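Local structure of muramidase (Sodiomyces alcalophilus, 6ZM8) at residues Arg74-Asn79 / Thr122-Ile127. The protein is a fungal GH25 muramidase (lysozyme) that cleaves peptidoglycan, the polymer of the bacterial cell wall. Numbering follows the deposited sequence.
Sequences RYFASN and TTYHGI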
ATOM      1  N   ARG A  74      -3.799  -4.083  13.792  1.00  6.36           N
ATOM      2  CA  ARG A  74      -5.080  -3.803  14.452  1.00  6.92           C
ATOM      3  C   ARG A  74      -5.436  -2.331  14.313  1.00  6.68           C
ATOM      4  O   ARG A  74      -6.606  -1.981  14.055  1.00  7.54           O
ATOM      5  CB  ARG A  74      -5.032  -4.169  15.946  1.00  7.98           C
ATOM      6  CG  ARG A  74      -5.092  -5.642  16.231  1.00  9.40           C
ATOM      7  CD  ARG A  74      -5.190  -5.967  17.728  1.00 11.12           C
ATOM      8  NE  ARG A  74      -3.909  -5.833  18.420  1.00 15.05           N
ATOM      9  CZ  ARG A  74      -2.948  -6.809  18.543  1.00 14.14           C
ATOM     10  NH1 ARG A  74      -3.172  -7.951  17.902  1.00 17.36           N
ATOM     11  NH2 ARG A  74      -1.818  -6.574  19.145  1.00 19.54           N
ATOM     12  N   TYR A  75      -4.483  -1.441  14.547  1.00  6.70           N
ATOM     13  CA  TYR A  75      -4.751   0.000  14.462  1.00  6.98           C
ATOM     14  C   TYR A  75      -5.181   0.376  13.043  1.00  6.71           C
ATOM     15  O   TYR A  75      -6.152   1.108  12.839  1.00  8.13           O
ATOM     16  CB  TYR A  75      -3.501   0.763  14.890  1.00  7.55           C
ATOM     17  CG  TYR A  75      -3.693   2.252  14.962  1.00  8.24           C
ATOM     18  CD1 TYR A  75      -4.506   2.820  15.905  1.00 12.12           C
ATOM     19  CD2 TYR A  75      -3.032   3.108  14.098  1.00  7.73           C
ATOM     20  CE1 TYR A  75      -4.657   4.208  16.019  1.00 14.45           C
ATOM     21  CE2 TYR A  75      -3.168   4.484  14.179  1.00  8.72           C
ATOM     22  CZ  TYR A  75      -3.958   5.034  15.155  1.00 12.79           C
ATOM     23  OH  TYR A  75      -4.031   6.394  15.247  1.00 18.15           O
ATOM     24  N   PHE A  76      -4.443  -0.113  12.051  1.00  5.94           N
ATOM     25  CA  PHE A  76      -4.781   0.145  10.649  1.00  5.79           C
ATOM     26  C   PHE A  76      -6.173  -0.379  10.303  1.00  6.04           C
ATOM     27  O   PHE A  76      -7.002   0.352   9.736  1.00  6.53           O
ATOM     28  CB  PHE A  76      -3.707  -0.517   9.785  1.00  5.44           C
ATOM     29  CG  PHE A  76      -3.963  -0.458   8.312  1.00  4.99           C
ATOM     30  CD1 PHE A  76      -4.238   0.742   7.646  1.00  5.17           C
ATOM     31  CD2 PHE A  76      -3.831  -1.622   7.541  1.00  5.40           C
ATOM     32  CE1 PHE A  76      -4.363   0.767   6.265  1.00  5.06           C
ATOM     33  CE2 PHE A  76      -3.947  -1.581   6.157  1.00  5.70           C
ATOM     34  CZ  PHE A  76      -4.207  -0.382   5.516  1.00  5.54           C
ATOM     35  N   ALA A  77      -6.452  -1.654  10.629  1.00  6.28           N
ATOM     36  CA  ALA A  77      -7.728  -2.260  10.247  1.00  7.11           C
ATOM     37  C   ALA A  77      -8.913  -1.560  10.906  1.00  8.15           C
ATOM     38  O   ALA A  77     -10.007  -1.595  10.364  1.00 10.60           O
ATOM     39  CB  ALA A  77      -7.727  -3.732  10.551  1.00  8.06           C
ATOM     40  N   SER A  78      -8.701  -0.958  12.082  1.00  7.96           N
ATOM     41  CA  SER A  78      -9.757  -0.252  12.817  1.00  9.61           C
ATOM     42  C   SER A  78      -9.935   1.192  12.367  1.00  8.56           C
ATOM     43  O   SER A  78     -10.900   1.820  12.815  1.00 11.30           O
ATOM     44  CB  SER A  78      -9.426  -0.262  14.357  1.00 11.69           C
ATOM     45  OG  SER A  78      -9.523  -1.531  14.890  1.00 14.46           O
ATOM     46  N   ASN A  79      -9.018   1.725  11.583  1.00  7.66           N
ATOM     47  CA  ASN A  79      -8.965   3.164  11.310  1.00  7.55           C
ATOM     48  C   ASN A  79      -8.751   3.446   9.820  1.00  7.12           C
ATOM     49  O   ASN A  79      -8.084   4.423   9.469  1.00  8.46           O
ATOM     50  CB  ASN A  79      -7.888   3.844  12.167  1.00  8.38           C
ATOM     51  CG  ASN A  79      -8.263   3.827  13.631  1.00  9.55           C
ATOM     52  OD1 ASN A  79      -9.166   4.575  14.053  1.00 11.71           O
ATOM     53  ND2 ASN A  79      -7.644   2.992  14.385  1.00 11.80           N
ATOM     54  N   THR A 122      -0.006 -11.461   8.986  1.00  6.36           N
ATOM     55  CA  THR A 122      -0.850 -12.503   9.553  1.00  6.41           C
ATOM     56  C   THR A 122      -1.997 -11.886  10.344  1.00  6.12           C
ATOM     57  O   THR A 122      -3.147 -12.342  10.255  1.00  6.65           O
ATOM     58  CB  THR A 122       0.004 -13.443  10.411  1.00  7.79           C
ATOM     59  OG1 THR A 122       0.885 -14.165   9.576  1.00 11.29           O
ATOM     60  CG2 THR A 122      -0.827 -14.432  11.192  1.00  9.22           C
ATOM     61  N   THR A 123      -1.702 -10.862  11.138  1.00  5.83           N
ATOM     62  CA  THR A 123      -2.748 -10.220  11.938  1.00  6.10           C
ATOM     63  C   THR A 123      -3.783  -9.548  11.036  1.00  5.93           C
ATOM     64  O   THR A 123      -4.995  -9.686  11.242  1.00  6.23           O
ATOM     65  CB  THR A 123      -2.130  -9.244  12.938  1.00  6.47           C
ATOM     66  OG1 THR A 123      -1.235  -9.957  13.806  1.00  6.98           O
ATOM     67  CG2 THR A 123      -3.194  -8.577  13.794  1.00  7.23           C
ATOM     68  N   TYR A 124      -3.310  -8.811  10.028  1.00  5.51           N
ATOM     69  CA  TYR A 124      -4.235  -8.134   9.123  1.00  5.45           C
ATOM     70  C   TYR A 124      -5.171  -9.147   8.432  1.00  5.41           C
ATOM     71  O   TYR A 124      -6.357  -8.908   8.290  1.00  5.71           O
ATOM     72  CB  TYR A 124      -3.435  -7.306   8.099  1.00  5.69           C
ATOM     73  CG  TYR A 124      -4.341  -6.495   7.190  1.00  5.34           C
ATOM     74  CD1 TYR A 124      -4.887  -5.287   7.613  1.00  5.64           C
ATOM     75  CD2 TYR A 124      -4.663  -6.958   5.919  1.00  5.63           C
ATOM     76  CE1 TYR A 124      -5.740  -4.560   6.800  1.00  5.59           C
ATOM     77  CE2 TYR A 124      -5.513  -6.232   5.091  1.00  5.65           C
ATOM     78  CZ  TYR A 124      -6.061  -5.033   5.534  1.00  5.31           C
ATOM     79  OH  TYR A 124      -6.915  -4.369   4.694  1.00  5.93           O
ATOM     80  N   HIS A 125      -4.589 -10.267   7.997  1.00  5.45           N
ATOM     81  CA  HIS A 125      -5.401 -11.321   7.340  1.00  5.59           C
ATOM     82  C   HIS A 125      -6.412 -11.946   8.325  1.00  5.70           C
ATOM     83  O   HIS A 125      -7.545 -12.230   7.941  1.00  5.98           O
ATOM     84  CB  HIS A 125      -4.444 -12.356   6.759  1.00  6.47           C
ATOM     85  CG  HIS A 125      -5.125 -13.531   6.147  1.00  6.30           C
ATOM     86  ND1 HIS A 125      -5.339 -14.680   6.861  1.00  7.87           N
ATOM     87  CD2 HIS A 125      -5.607 -13.721   4.920  1.00  7.02           C
ATOM     88  CE1 HIS A 125      -5.962 -15.562   6.050  1.00  8.76           C
ATOM     89  NE2 HIS A 125      -6.140 -14.996   4.869  1.00  8.50           N
ATOM     90  N   GLY A 126      -6.002 -12.158   9.566  1.00  6.02           N
ATOM     91  CA  GLY A 126      -6.923 -12.694  10.548  1.00  6.66           C
ATOM     92  C   GLY A 126      -8.082 -11.765  10.839  1.00  6.42           C
ATOM     93  O   GLY A 126      -9.190 -12.211  11.156  1.00  7.33           O
ATOM     94  N   ILE A 127      -7.837 -10.453  10.779  1.00  6.38           N
ATOM     95  CA  ILE A 127      -8.888  -9.481  11.049  1.00  6.63           C
ATOM     96  C   ILE A 127      -9.824  -9.359   9.836  1.00  6.44           C
ATOM     97  O   ILE A 127     -11.033  -9.391   9.969  1.00  7.39           O
ATOM     98  CB  ILE A 127      -8.310  -8.104  11.430  1.00  7.12           C
ATOM     99  CG1 ILE A 127      -7.541  -8.205  12.747  1.00  8.91           C
ATOM    100  CG2 ILE A 127      -9.408  -7.074  11.528  1.00  8.04           C
ATOM    101  CD1 ILE A 127      -6.662  -7.026  13.031  1.00 10.86           C
TER
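The rings of Phe76 and Tyr124 meet side by side rather than stacking: their planes lie within 28° of parallel, but they are slid so far that they barely overlap, with centroids 5.5 Å apart. The touch is confined to one flank of each ring, where CE2 of Phe76 comes to 3.5 Å from CE1 of Tyr124. Both aromatics hold CG anti to the backbone N (chi1 -176° for Tyr124). In Tyr124 this brings the ring closer to the other helix than its CB direction alone would suggest. The Tyr124 phenol is buried, and its OH is hydrogen-bonded to Gly81 O and Gly92 N, which tie down the polar end while the ring carbons pack.

Ala77 fills the middle of the contact. Its CB sits 3.9 Å from CG2 of Ile127 and makes a looser approach of 4.3 Å to CE1 of Tyr124. Nearer the surface, Ile127 sends CD1 toward Arg74, whose CG lies 3.8 Å away; the two side chains cross at about a right angle. Arg74 thus lends its aliphatic stem to the packing. A bend at chi3 turns its guanidinium toward Thr123, with NH1 still 4.2 Å from the methyl CG2. Thr123 gives that methyl to the interface, while its OG1 hydrogen-bonds to Asp119 O one turn back in its own helix.

Helices 69-78 and 110-128 therefore pack through apolar contacts on the outside of the TIM-barrel-like GH25 fold, their local axes 9.7 Å apart and crossing at -37°. Phe76 packs on Ala31 and Thr32 of strand 26-33 and Tyr124 lies against Pro132, while Thr123 and Tyr124 extend the helix pairing to Ala73.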